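Local coordinates for protein alanine racemase (Oenococcus oeni PSU-1, PDB 3HUR) that belongs to the alanine racemase family, whose members combine an N-terminal TIM-type barrel domain with a C-terminal domain rich in beta strands, at residues A18-L23 with Q56-A61; Q24-W29 with P243-E248. All coordinates share one frame; numbering follows the deposited sequence.

Contact 1: residues A18-L23 with Q56-A61; sequences AAAHNL and QETASA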
loop_
_atom_site.group_PDB
_atom_site.type_symbol
_atom_site.label_atom_id
_atom_site.label_comp_id
_atom_site.label_asym_id
_atom_site.label_seq_id
_atom_site.Cartn_x
_atom_site.Cartn_y
_atom_site.Cartn_z
ATOM N N ALA A 18 1.283 34.243 2.436
ATOM C CA ALA A 18 1.543 33.798 1.090
ATOM C C ALA A 18 0.243 33.443 0.401
ATOM O O ALA A 18 0.076 33.736 -0.781
ATOM C CB ALA A 18 2.535 32.621 1.076
ATOM N N ALA A 19 -0.717 32.882 1.124
ATOM C CA ALA A 19 -2.010 32.635 0.489
ATOM C C ALA A 19 -2.671 33.967 0.054
ATOM O O ALA A 19 -3.315 34.043 -1.002
ATOM C CB ALA A 19 -2.969 31.814 1.416
ATOM N N ALA A 20 -2.522 34.996 0.883
ATOM C CA ALA A 20 -3.150 36.279 0.625
ATOM C C ALA A 20 -2.509 36.838 -0.616
ATOM O O ALA A 20 -3.178 37.229 -1.573
ATOM C CB ALA A 20 -2.956 37.219 1.773
ATOM N N HIS A 21 -1.191 36.821 -0.583
ATOM C CA HIS A 21 -0.367 37.265 -1.651
ATOM C C HIS A 21 -0.770 36.615 -2.967
ATOM O O HIS A 21 -0.830 37.285 -3.990
ATOM C CB HIS A 21 1.078 36.946 -1.285
ATOM C CG HIS A 21 2.064 37.266 -2.354
ATOM N ND1 HIS A 21 2.674 38.502 -2.459
ATOM C CD2 HIS A 21 2.589 36.496 -3.338
ATOM C CE1 HIS A 21 3.511 38.488 -3.482
ATOM N NE2 HIS A 21 3.485 37.280 -4.027
ATOM N N ASN A 22 -1.051 35.322 -2.957
ATOM C CA ASN A 22 -1.496 34.653 -4.183
ATOM C C ASN A 22 -2.814 35.227 -4.708
ATOM O O ASN A 22 -2.982 35.352 -5.918
ATOM C CB ASN A 22 -1.625 33.136 -4.002
ATOM C CG ASN A 22 -0.307 32.444 -3.833
ATOM O OD1 ASN A 22 0.754 32.986 -4.114
ATOM N ND2 ASN A 22 -0.370 31.223 -3.372
ATOM N N LEU A 23 -3.747 35.565 -3.820
ATOM C CA LEU A 23 -5.017 36.155 -4.277
ATOM C C LEU A 23 -4.749 37.533 -4.869
ATOM O O LEU A 23 -5.266 37.872 -5.918
ATOM C CB LEU A 23 -6.062 36.251 -3.168
ATOM C CG LEU A 23 -6.787 34.953 -2.799
ATOM C CD1 LEU A 23 -8.075 35.244 -1.995
ATOM C CD2 LEU A 23 -7.090 34.148 -4.024
ATOM N N GLN A 56 -10.443 37.723 4.613
ATOM C CA GLN A 56 -11.375 38.794 5.080
ATOM C C GLN A 56 -10.602 39.983 5.652
ATOM O O GLN A 56 -10.943 41.128 5.425
ATOM C CB GLN A 56 -12.349 38.278 6.149
ATOM C CG GLN A 56 -13.504 39.216 6.435
ATOM C CD GLN A 56 -14.558 38.623 7.378
ATOM O OE1 GLN A 56 -15.576 38.094 6.939
ATOM N NE2 GLN A 56 -14.313 38.708 8.672
ATOM N N GLU A 57 -9.517 39.696 6.348
ATOM C CA GLU A 57 -8.801 40.707 7.069
ATOM C C GLU A 57 -7.966 41.534 6.131
ATOM O O GLU A 57 -7.698 42.712 6.412
ATOM C CB GLU A 57 -7.926 40.082 8.165
ATOM C CG GLU A 57 -6.505 40.741 8.375
ATOM C CD GLU A 57 -6.525 41.993 9.235
ATOM O OE1 GLU A 57 -7.587 42.288 9.788
ATOM O OE2 GLU A 57 -5.473 42.667 9.377
ATOM N N THR A 58 -7.500 40.913 5.062
ATOM C CA THR A 58 -6.655 41.602 4.097
ATOM C C THR A 58 -7.480 42.127 2.933
ATOM O O THR A 58 -6.957 42.773 2.051
ATOM C CB THR A 58 -5.600 40.667 3.512
ATOM O OG1 THR A 58 -6.249 39.499 2.951
ATOM C CG2 THR A 58 -4.602 40.298 4.577
ATOM N N ALA A 59 -8.763 41.806 2.912
ATOM C CA ALA A 59 -9.661 42.282 1.864
ATOM C C ALA A 59 -9.269 41.727 0.490
ATOM O O ALA A 59 -9.635 42.291 -0.545
ATOM C CB ALA A 59 -9.688 43.801 1.834
ATOM N N SER A 60 -8.564 40.598 0.494
ATOM C CA SER A 60 -7.993 40.053 -0.718
ATOM C C SER A 60 -8.963 39.162 -1.439
ATOM O O SER A 60 -8.706 38.785 -2.597
ATOM C CB SER A 60 -6.671 39.358 -0.423
ATOM O OG SER A 60 -6.873 38.185 0.325
ATOM N N ALA A 61 -10.088 38.861 -0.785
ATOM C CA ALA A 61 -11.250 38.189 -1.405
ATOM C C ALA A 61 -12.557 38.919 -1.052
ATOM O O ALA A 61 -12.704 39.361 0.061
ATOM C CB ALA A 61 -11.343 36.768 -0.925
#
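The Ala20 methyl on helix 16-30 passes beside Thr58, and the approach is loose: Ala20 CB lies 4.2 Å from Thr58 OG1. That hydroxyl is engaged on its own side of the contact. Its first torsion (chi1 55°) places OG1 between the backbone N and the carbonyl carbon, and the oxygen bonds back to the carbonyl of Ala54 one helical turn earlier. It also accepts a hydrogen bond from the serine two residues on, with Ser60 OG 3.0 Å from Thr58 OG1. Between them, Ala59 takes positive phi (64°) as the C-prime residue of a Schellman motif, in which Ser60 N reaches back to Phe55 O, and this reversal carries the chain out of helix 48-57. Ser60 then brings both its backbone and its side chain against Leu23. Ser60 O is 3.6 Å from Leu23 CD1 and 3.7 Å from Leu23 CB, so the carbonyl oxygen rests alongside the leucine, and it accepts a weak bond from Arg27 NH1. Ser60 OG is 3.9 Å from the same CD1 methyl, while its hydrogen bond is spent on Thr58. At Ala61 the touch is purely apolar, methyl against methyl, with Leu23 CD1 3.8 Å from Ala61 CB. One leucine branch thus meets two successive residues, and no hydrogen bond crosses between the segments. In the barrel domain the contact joins helix 16-30, just ahead of strand 34-38, to the turn leading from helix 48-57 into strand 63-66. Phe55 of helix 48-57 touches Leu23, Ser60 and Ala61; Leu378 of helix 377-381 touches Ala20 and Thr58. On the sheet side, Ala37 of strand 34-38 meets both Leu23 and Ala61, placing the apolar end of the contact against that strand of the parallel barrel.

Contact 2: residues Q24-W29 with P243-E248; sequences QEIREW and PNLHLE
Leu245 lies over one face of the Trp29 indole, and this pair forms the tight part of the contact. Leu245 CB sits 3.8 Å from the centroid of the six-membered ring and only 6° off its normal, a CH-pi contact made almost straight down onto the face. The CD1 methyl covers a neighbouring part of the same face, with Leu245 CD1 3.5 Å from Trp29 CD2. With chi1 near 180° (-178°), the Leu245 branch extends away from its own backbone N, across the ring and on to the preceding turn of the helix, where Leu245 CD1 is 4.0 Å from Ile26 CD1. The indole is held from outside as well: NE1 donates to the carbonyl of Ile210, and the ring stacks with His213. Its six-membered end is met at the edge, where Asn244 CB comes within 3.6 Å of Trp29 CZ3, near the ring plane; the asparagine amide is turned 43° from that plane. Glu25 packs on the loop backbone through its methylene, with Glu25 CG 3.9 Å from His246 O. Between its carboxylate and the exposed imidazole, by contrast, the fit is more open. The Glu25 chain is bent at chi2, and its OE1 stands 3.6 Å from His246 N without forming a hydrogen bond. The other leucine of the loop is met more distantly, with Glu25 CB 4.2 Å from Leu247 CD2. No hydrogen bond links the two segments. The cohesion is therefore mainly dispersive and CH-pi. With Glu25 OE1 4.7 Å from His246 ND1, any electrostatic attraction, which would depend on a protonated imidazole, is probably a minor addition at the polar margin.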
loop_
_atom_site.group_PDB
_atom_site.type_symbol
_atom_site.label_atom_id
_atom_site.label_comp_id
_atom_site.label_asym_id
_atom_site.label_seq_id
_atom_site.Cartn_x
_atom_site.Cartn_y
_atom_site.Cartn_z
ATOM N N GLN A 24 -3.925 38.310 -4.183
ATOM C CA GLN A 24 -3.462 39.584 -4.696
ATOM C C GLN A 24 -2.783 39.499 -6.103
ATOM O O GLN A 24 -3.077 40.314 -6.963
ATOM C CB GLN A 24 -2.554 40.256 -3.657
ATOM C CG GLN A 24 -3.344 40.826 -2.424
ATOM C CD GLN A 24 -2.485 40.968 -1.125
ATOM O OE1 GLN A 24 -1.290 40.606 -1.084
ATOM N NE2 GLN A 24 -3.108 41.480 -0.067
ATOM N N GLU A 25 -1.901 38.529 -6.338
ATOM C CA GLU A 25 -1.200 38.406 -7.622
ATOM C C GLU A 25 -2.131 38.130 -8.734
ATOM O O GLU A 25 -2.017 38.722 -9.809
ATOM C CB GLU A 25 -0.202 37.255 -7.636
ATOM C CG GLU A 25 1.076 37.544 -6.918
ATOM C CD GLU A 25 1.973 38.458 -7.691
ATOM O OE1 GLU A 25 2.331 38.131 -8.858
ATOM O OE2 GLU A 25 2.332 39.488 -7.102
ATOM N N ILE A 26 -3.026 37.186 -8.499
ATOM C CA ILE A 26 -3.877 36.730 -9.564
ATOM C C ILE A 26 -4.969 37.772 -9.877
ATOM O O ILE A 26 -5.584 37.734 -10.955
ATOM C CB ILE A 26 -4.450 35.325 -9.280
ATOM C CG1 ILE A 26 -4.859 34.658 -10.584
ATOM C CG2 ILE A 26 -5.639 35.387 -8.333
ATOM C CD1 ILE A 26 -3.702 34.340 -11.517
ATOM N N ARG A 27 -5.214 38.676 -8.928
ATOM C CA ARG A 27 -6.075 39.839 -9.156
ATOM C C ARG A 27 -5.394 40.758 -10.194
ATOM O O ARG A 27 -6.009 41.159 -11.159
ATOM C CB ARG A 27 -6.323 40.622 -7.867
ATOM C CG ARG A 27 -7.506 41.585 -7.943
ATOM C CD ARG A 27 -7.614 42.479 -6.697
ATOM N NE ARG A 27 -9.013 42.640 -6.292
ATOM C CZ ARG A 27 -9.607 42.005 -5.280
ATOM N NH1 ARG A 27 -8.932 41.153 -4.513
ATOM N NH2 ARG A 27 -10.892 42.228 -5.021
ATOM N N GLU A 28 -4.118 41.056 -9.965
ATOM C CA GLU A 28 -3.365 41.941 -10.833
ATOM C C GLU A 28 -3.116 41.299 -12.175
ATOM O O GLU A 28 -2.978 41.999 -13.155
ATOM C CB GLU A 28 -2.000 42.322 -10.221
ATOM C CG GLU A 28 -2.076 43.059 -8.885
ATOM C CD GLU A 28 -0.715 43.099 -8.141
ATOM O OE1 GLU A 28 0.317 43.366 -8.821
ATOM O OE2 GLU A 28 -0.684 42.878 -6.889
ATOM N N TRP A 29 -3.035 39.982 -12.219
ATOM C CA TRP A 29 -2.681 39.269 -13.432
ATOM C C TRP A 29 -3.847 39.290 -14.401
ATOM O O TRP A 29 -3.660 39.208 -15.625
ATOM C CB TRP A 29 -2.355 37.830 -13.064
ATOM C CG TRP A 29 -1.899 36.902 -14.174
ATOM C CD1 TRP A 29 -2.624 35.896 -14.749
ATOM C CD2 TRP A 29 -0.595 36.849 -14.770
ATOM N NE1 TRP A 29 -1.853 35.228 -15.679
ATOM C CE2 TRP A 29 -0.605 35.798 -15.709
ATOM C CE3 TRP A 29 0.579 37.609 -14.617
ATOM C CZ2 TRP A 29 0.516 35.488 -16.504
ATOM C CZ3 TRP A 29 1.708 37.283 -15.399
ATOM C CH2 TRP A 29 1.657 36.239 -16.330
ATOM N N PRO A 243 6.179 32.547 -16.312
ATOM C CA PRO A 243 7.291 33.101 -15.522
ATOM C C PRO A 243 6.969 34.430 -14.822
ATOM O O PRO A 243 7.506 34.698 -13.734
ATOM C CB PRO A 243 8.389 33.328 -16.560
ATOM C CG PRO A 243 8.075 32.431 -17.680
ATOM C CD PRO A 243 6.590 32.233 -17.695
ATOM N N ASN A 244 6.123 35.265 -15.436
ATOM C CA ASN A 244 5.813 36.584 -14.859
ATOM C C ASN A 244 4.834 36.551 -13.703
ATOM O O ASN A 244 4.708 37.541 -12.998
ATOM C CB ASN A 244 5.236 37.530 -15.913
ATOM C CG ASN A 244 6.220 37.849 -17.002
ATOM O OD1 ASN A 244 7.338 38.284 -16.735
ATOM N ND2 ASN A 244 5.800 37.642 -18.252
ATOM N N LEU A 245 4.097 35.455 -13.555
ATOM C CA LEU A 245 3.171 35.299 -12.439
ATOM C C LEU A 245 3.931 34.623 -11.325
ATOM O O LEU A 245 4.532 33.563 -11.527
ATOM C CB LEU A 245 2.019 34.414 -12.847
ATOM C CG LEU A 245 0.930 34.195 -11.815
ATOM C CD1 LEU A 245 0.137 35.469 -11.634
ATOM C CD2 LEU A 245 0.053 33.070 -12.297
ATOM N N HIS A 246 3.917 35.216 -10.143
ATOM C CA HIS A 246 4.726 34.673 -9.053
ATOM C C HIS A 246 3.867 34.168 -7.919
ATOM O O HIS A 246 3.774 34.778 -6.857
ATOM C CB HIS A 246 5.754 35.710 -8.590
ATOM C CG HIS A 246 6.587 36.250 -9.713
ATOM N ND1 HIS A 246 6.865 37.597 -9.864
ATOM C CD2 HIS A 246 7.167 35.621 -10.766
ATOM C CE1 HIS A 246 7.597 37.770 -10.952
ATOM N NE2 HIS A 246 7.796 36.588 -11.516
ATOM N N LEU A 247 3.229 33.042 -8.169
ATOM C CA LEU A 247 2.480 32.383 -7.129
ATOM C C LEU A 247 3.478 31.759 -6.153
ATOM O O LEU A 247 4.478 31.190 -6.557
ATOM C CB LEU A 247 1.515 31.350 -7.718
ATOM C CG LEU A 247 0.293 31.976 -8.437
ATOM C CD1 LEU A 247 -0.770 30.934 -8.845
ATOM C CD2 LEU A 247 -0.374 33.077 -7.609
ATOM N N GLU A 248 3.236 31.923 -4.863
ATOM C CA GLU A 248 4.078 31.285 -3.823
ATOM C C GLU A 248 3.445 29.949 -3.407
ATOM O O GLU A 248 2.241 29.884 -3.201
ATOM C CB GLU A 248 4.195 32.230 -2.610
ATOM C CG GLU A 248 5.239 33.343 -2.759
ATOM C CD GLU A 248 4.971 34.599 -1.889
ATOM O OE1 GLU A 248 4.165 34.553 -0.933
ATOM O OE2 GLU A 248 5.592 35.665 -2.161
#

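How the contacts relate
From the N terminus, helix 16-30 supplies the first segment of both contacts in consecutive halves. Contact 1 closes a short loop of 32 residues that contains strand 34-38 and most of helix 48-57. Contact 2 closes a long one of 213 residues, spanning all eight strands of the parallel barrel sheet before the chain returns ahead of strand 251-263. Because the segments alternate along the sequence, the two closures cross rather than nest. Their centres are 12 Å apart, and a direct link joins them: Asn22 of contact 1 accepts a hydrogen bond from the backbone of Glu248 in contact 2. One helix thus ties the turn before strand 63-66 to the loop between strands 222-223 and 251-263.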